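Local coordinates for N-acyl-D-glutamate deacylase (Bordetella bronchiseptica, PDB 3GIP), which catalyses the hydrolytic removal of the acyl group from N-acyl-D-glutamate, as a zinc-containing member of the amidohydrolase superfamily, at residues 252-255 with 256-259; 293-296 with 297-301; 319-322 with 323-327. All blocks are in the same frame, centred on the assembly; numbering follows the deposited sequence.

How the contacts relate
The three contacts follow one another along the chain without crossing. Contact 1 (252-259) closes a 3-10 turn in the loop between strand 243-246 and helix 260-272, on the barrel part of the fold, whose zinc is held by C95, H218 and H248. Contact 2 (293-301) rounds a second turn, between strands 287-290 and 303-307 of a three-stranded antiparallel sheet, and packs on contact 1: T298 and I299 meet the M253 side chain, R295 that of M252. Contact 3 (319-327) ends helix 318-325, its centre about 14 Å from that of contact 2. It touches neither, but helix 329-336, just beyond it, packs against both 293-296 and 319-327.

Contact 1: residues 252-255 with 256-259; sequences MMPQ and NWGR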
# COMPACT_ATOMS: atom_id res chain seq x y z
N MET A 252 16.61 -8.65 1.62
CA MET A 252 16.41 -10.04 1.24
C MET A 252 17.70 -10.86 1.19
O MET A 252 18.74 -10.37 0.75
CB MET A 252 15.70 -10.11 -0.11
CG MET A 252 14.32 -9.46 -0.11
SD MET A 252 13.51 -9.59 -1.72
CE MET A 252 13.02 -11.33 -1.69
N MET A 253 17.59 -12.11 1.62
CA MET A 253 18.68 -13.08 1.68
C MET A 253 19.59 -12.86 2.89
O MET A 253 19.97 -11.73 3.20
CB MET A 253 19.48 -13.07 0.37
CG MET A 253 18.62 -13.43 -0.84
SD MET A 253 19.56 -13.62 -2.37
CE MET A 253 20.03 -15.29 -2.25
N PRO A 254 19.95 -13.95 3.59
CA PRO A 254 20.80 -13.93 4.78
C PRO A 254 22.04 -13.05 4.76
O PRO A 254 22.36 -12.41 5.75
CB PRO A 254 21.14 -15.40 4.98
CG PRO A 254 19.91 -16.09 4.49
CD PRO A 254 19.62 -15.33 3.21
N GLN A 255 22.75 -13.03 3.63
CA GLN A 255 23.97 -12.22 3.55
C GLN A 255 23.68 -10.73 3.65
O GLN A 255 24.58 -9.94 3.91
CB GLN A 255 24.72 -12.51 2.24
CG GLN A 255 23.99 -12.06 0.98
CD GLN A 255 23.14 -13.15 0.38
OE1 GLN A 255 22.68 -14.06 1.07
NE2 GLN A 255 22.90 -13.07 -0.93
N ASN A 256 22.42 -10.35 3.46
CA ASN A 256 22.03 -8.95 3.51
C ASN A 256 21.26 -8.56 4.77
O ASN A 256 20.94 -7.40 4.97
CB ASN A 256 21.21 -8.60 2.27
CG ASN A 256 21.97 -8.87 0.99
OD1 ASN A 256 21.49 -9.58 0.10
ND2 ASN A 256 23.16 -8.31 0.89
N TRP A 257 20.97 -9.54 5.62
CA TRP A 257 20.24 -9.23 6.84
C TRP A 257 21.04 -8.27 7.71
O TRP A 257 22.22 -8.48 7.97
CB TRP A 257 19.93 -10.51 7.61
CG TRP A 257 18.94 -11.39 6.92
CD1 TRP A 257 18.25 -11.12 5.77
CD2 TRP A 257 18.51 -12.68 7.35
NE1 TRP A 257 17.41 -12.17 5.46
CE2 TRP A 257 17.55 -13.14 6.42
CE3 TRP A 257 18.84 -13.50 8.44
CZ2 TRP A 257 16.92 -14.39 6.54
CZ3 TRP A 257 18.21 -14.74 8.56
CH2 TRP A 257 17.26 -15.16 7.62
N GLY A 258 20.38 -7.20 8.15
CA GLY A 258 21.02 -6.22 8.99
C GLY A 258 21.45 -4.95 8.28
O GLY A 258 21.78 -3.95 8.92
N ARG A 259 21.44 -4.98 6.95
CA ARG A 259 21.85 -3.82 6.18
C ARG A 259 20.91 -2.63 6.28
O ARG A 259 21.23 -1.55 5.79
CB ARG A 259 22.07 -4.21 4.71
CG ARG A 259 23.24 -5.18 4.52
CD ARG A 259 23.47 -5.54 3.07
NE ARG A 259 23.92 -4.40 2.27
CZ ARG A 259 24.20 -4.47 0.98
NH1 ARG A 259 24.07 -5.62 0.33
NH2 ARG A 259 24.60 -3.39 0.32
O HOH W 1 23.96 -10.59 7.19
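P254 lies under the indole of W257 in a short 3-10 turn, part of the loop that leads from strand 243-246 of the amidohydrolase barrel to helix 260-272. The contact is a CH-pi one: P254 CA sits 3.6 Å from the centroid of the five-membered ring, only 7° off its normal. P254 CG extends the overlap, 4.0 Å from CZ2 of W257. With CG of W257 anti to its carbonyl carbon (chi1 -68°), the indole swings back over the proline, and the two side chains run alongside each other. NE1 is hydrogen-bonded to the backbone carbonyl of A345, which helps fix the rotation of the ring.

Two backbone hydrogen bonds close the turn. N256 N donates to M253 O at 2.8 Å, and W257 N to P254 O at 3.2 Å. The second donor stands well above the carbonyl plane. Beyond them a type II beta turn from N256 to R259 redirects the chain, with G258 at positive phi.

The polar ends turn to D224 and E227: Q255 NE2 bonds to D224 OD1 and R259 NE forms a salt bridge with E227. One water joins the two segments, donating to P254 O and to W257 O, each at 2.8 Å.

Contact 2: residues 293-296 with 297-301; sequences PERA and ETIDD. With FMT (formic acid), chain E.
With OG1 of T298 held between its own backbone N and carbonyl carbon (chi1 61°), the hydroxyl turns back to R295, where it donates to the carbonyl O at 3.2 Å. R295 sends its side chain elsewhere: CG is anti to the carbonyl carbon, and from there the chain runs straight to NE, carrying the guanidinium to a bound formate. There the two groups meet edge to edge. NH1 of R295 reaches formate O1 at 2.7 Å and NH2 reaches formate O2 at 2.9 Å, with N-H...O angles of 168° and 173°, so a pair of nearly straight bonds fixes the rotation of the arginine end. S287 also binds the formate, and Y343 makes a cation-pi contact with R295.

The turn behind this is a short 3-10 segment, 293-295, in the connection from strand 287-290 to strand 303-307. R295 O is its focus, taking three donors: besides the T298 hydroxyl, T298 N at 3.0 Å approaches from above the carbonyl plane, while I299 N at 3.1 Å lies in that plane. I299 runs beside the aliphatic part of the arginine, CD1 4.1 Å from R295 CD. The zinc lies about 9 Å from the R295 side chain. Although the formate probably came from the crystallisation liquor, its site is consistent with an arginine placed to receive a substrate carboxylate.

A water bridges the turn, donating to E294 O and accepting from E297 N at 2.9 Å. A296 O is bonded to K329 of helix 329-336.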
# COMPACT_ATOMS: atom_id res chain seq x y z
N PRO A 293 12.66 -16.56 -12.53
CA PRO A 293 13.52 -17.74 -12.70
C PRO A 293 14.96 -17.57 -12.20
O PRO A 293 15.58 -18.54 -11.76
CB PRO A 293 13.46 -17.99 -14.21
CG PRO A 293 12.08 -17.54 -14.56
CD PRO A 293 11.97 -16.24 -13.79
N GLU A 294 15.47 -16.35 -12.26
CA GLU A 294 16.84 -16.09 -11.82
C GLU A 294 17.03 -16.31 -10.32
O GLU A 294 18.16 -16.33 -9.84
CB GLU A 294 17.25 -14.66 -12.19
CG GLU A 294 17.24 -14.37 -13.68
CD GLU A 294 15.92 -13.78 -14.16
OE1 GLU A 294 14.87 -14.41 -13.97
OE2 GLU A 294 15.94 -12.67 -14.74
N ARG A 295 15.93 -16.47 -9.59
CA ARG A 295 15.98 -16.70 -8.15
C ARG A 295 15.84 -18.18 -7.81
O ARG A 295 15.97 -18.57 -6.64
CB ARG A 295 14.87 -15.92 -7.44
CG ARG A 295 14.99 -14.41 -7.54
CD ARG A 295 13.84 -13.74 -6.80
NE ARG A 295 13.91 -12.28 -6.84
CZ ARG A 295 13.06 -11.48 -6.22
NH1 ARG A 295 12.07 -12.00 -5.50
NH2 ARG A 295 13.19 -10.16 -6.31
N ALA A 296 15.58 -19.00 -8.82
CA ALA A 296 15.38 -20.43 -8.63
C ALA A 296 16.48 -21.12 -7.82
O ALA A 296 16.20 -22.04 -7.05
CB ALA A 296 15.23 -21.12 -9.98
N GLU A 297 17.72 -20.68 -8.00
CA GLU A 297 18.84 -21.29 -7.28
C GLU A 297 19.46 -20.38 -6.23
O GLU A 297 20.56 -20.65 -5.74
CB GLU A 297 19.93 -21.71 -8.27
CG GLU A 297 19.53 -22.79 -9.28
CD GLU A 297 19.08 -24.08 -8.62
OE1 GLU A 297 19.52 -24.37 -7.49
OE2 GLU A 297 18.30 -24.82 -9.25
N THR A 298 18.78 -19.29 -5.87
CA THR A 298 19.32 -18.38 -4.86
C THR A 298 18.43 -18.31 -3.62
O THR A 298 18.89 -17.93 -2.55
CB THR A 298 19.52 -16.95 -5.42
OG1 THR A 298 18.27 -16.42 -5.85
CG2 THR A 298 20.50 -16.97 -6.59
N ILE A 299 17.16 -18.67 -3.77
CA ILE A 299 16.23 -18.64 -2.65
C ILE A 299 15.48 -19.96 -2.58
O ILE A 299 14.91 -20.41 -3.58
CB ILE A 299 15.19 -17.49 -2.80
CG1 ILE A 299 15.91 -16.14 -2.83
CG2 ILE A 299 14.19 -17.54 -1.64
CD1 ILE A 299 14.98 -14.95 -3.02
N ASP A 300 15.49 -20.60 -1.41
CA ASP A 300 14.78 -21.86 -1.23
C ASP A 300 13.33 -21.60 -0.85
O ASP A 300 12.96 -20.49 -0.47
CB ASP A 300 15.44 -22.72 -0.14
CG ASP A 300 16.74 -23.36 -0.60
OD1 ASP A 300 16.94 -23.53 -1.82
OD2 ASP A 300 17.56 -23.70 0.28
N ASP A 301 12.52 -22.64 -0.97
CA ASP A 301 11.10 -22.58 -0.64
C ASP A 301 10.27 -21.56 -1.42
O ASP A 301 9.29 -21.03 -0.90
CB ASP A 301 10.90 -22.38 0.86
CG ASP A 301 11.13 -23.66 1.66
OD1 ASP A 301 11.42 -24.69 1.03
OD2 ASP A 301 11.01 -23.64 2.90
C FMT E . 10.53 -9.13 -4.05
O1 FMT E . 10.56 -10.33 -3.93
O2 FMT E . 11.16 -8.54 -5.07
O HOH W 2 19.14 -18.85 -9.81
O HOH W 3 17.45 -22.13 -4.13

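Contact 3: residues 319-322 with 323-327; sequences ADIA and ARWGC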
# COMPACT_ATOMS: atom_id res chain seq x y z
N ALA A 319 10.76 -26.32 -5.88
CA ALA A 319 11.61 -27.51 -5.85
C ALA A 319 10.80 -28.80 -6.01
O ALA A 319 11.27 -29.75 -6.64
CB ALA A 319 12.42 -27.56 -4.56
N ASP A 320 9.60 -28.83 -5.44
CA ASP A 320 8.75 -30.02 -5.54
C ASP A 320 8.22 -30.16 -6.96
O ASP A 320 8.12 -31.27 -7.49
CB ASP A 320 7.56 -29.94 -4.57
CG ASP A 320 7.97 -30.09 -3.12
OD1 ASP A 320 9.11 -30.52 -2.85
OD2 ASP A 320 7.13 -29.80 -2.24
N ILE A 321 7.86 -29.03 -7.57
CA ILE A 321 7.35 -29.04 -8.93
C ILE A 321 8.44 -29.55 -9.87
O ILE A 321 8.21 -30.44 -10.69
CB ILE A 321 6.92 -27.63 -9.37
CG1 ILE A 321 5.76 -27.15 -8.49
CG2 ILE A 321 6.52 -27.64 -10.84
CD1 ILE A 321 5.44 -25.67 -8.64
N ALA A 322 9.64 -28.99 -9.73
CA ALA A 322 10.77 -29.39 -10.57
C ALA A 322 11.08 -30.87 -10.42
O ALA A 322 11.31 -31.57 -11.41
CB ALA A 322 11.99 -28.55 -10.21
N ALA A 323 11.11 -31.35 -9.19
CA ALA A 323 11.40 -32.76 -8.94
C ALA A 323 10.36 -33.66 -9.60
O ALA A 323 10.69 -34.70 -10.17
CB ALA A 323 11.45 -33.02 -7.44
N ARG A 324 9.10 -33.25 -9.52
CA ARG A 324 8.02 -34.03 -10.11
C ARG A 324 8.11 -34.07 -11.63
O ARG A 324 7.79 -35.08 -12.25
CB ARG A 324 6.66 -33.46 -9.68
CG ARG A 324 5.47 -34.25 -10.20
CD ARG A 324 4.17 -33.83 -9.53
NE ARG A 324 3.75 -32.48 -9.88
CZ ARG A 324 3.73 -31.45 -9.04
NH1 ARG A 324 4.12 -31.60 -7.78
NH2 ARG A 324 3.29 -30.27 -9.45
N TRP A 325 8.55 -32.97 -12.23
CA TRP A 325 8.66 -32.89 -13.68
C TRP A 325 9.97 -33.45 -14.21
O TRP A 325 10.13 -33.67 -15.41
CB TRP A 325 8.52 -31.44 -14.15
CG TRP A 325 7.16 -30.85 -13.89
CD1 TRP A 325 6.03 -31.51 -13.51
CD2 TRP A 325 6.79 -29.47 -14.04
NE1 TRP A 325 4.98 -30.64 -13.41
CE2 TRP A 325 5.41 -29.38 -13.74
CE3 TRP A 325 7.48 -28.31 -14.41
CZ2 TRP A 325 4.71 -28.17 -13.78
CZ3 TRP A 325 6.78 -27.10 -14.46
CH2 TRP A 325 5.41 -27.04 -14.15
N GLY A 326 10.92 -33.67 -13.31
CA GLY A 326 12.21 -34.21 -13.71
C GLY A 326 13.11 -33.21 -14.41
O GLY A 326 13.90 -33.58 -15.28
N CYS A 327 12.99 -31.93 -14.04
CA CYS A 327 13.81 -30.87 -14.62
C CYS A 327 14.36 -30.01 -13.49
O CYS A 327 13.99 -30.20 -12.33
CB CYS A 327 12.98 -30.00 -15.57
SG CYS A 327 11.63 -29.09 -14.78
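A322 O takes two backbone donors from beyond the last turn of the helix: C327 N at 3.1 Å, with an N-H...O angle of 161°, and G326 N, whose bond is weak because its angle is only 123°. Earlier in the helix the carbonyls of A319, D320 and I321 each receive the amide four residues on, in the regular alpha pattern, the last of these bonds being W325 N to I321 O at 3.0 Å.

The chain then leaves the helix through a Schellman motif. G326, with positive phi, is its C-prime residue; the C327-to-A322 bond is one half of the motif, and a weak bond from G326 N to A323 O is the other. This cap ends helix 318-325 and turns the chain toward helix 329-336, on which A322 and W325 pack.

One turn apart, I321 and W325 lie side by side, pointing the same way. CG2 of I321 stands over one face of the indole, 3.3 Å from the centroid of the six-membered ring and 6° off its normal, a close CH-pi contact. I321 CG2 is the branch anti to the backbone N, which sets it over the ring while CG1 leads away. The I321 carbonyl O lies over the same indole, 3.4 Å from W325 CG. H310 also meets the W325 ring, their planes inclined to each other.

The R324 side chain, bent at chi3, crosses I321 obliquely, with I321 CA over one face of its guanidinium and NH2 4.1 Å from I321 CG1. NH2 forms a salt bridge with E316.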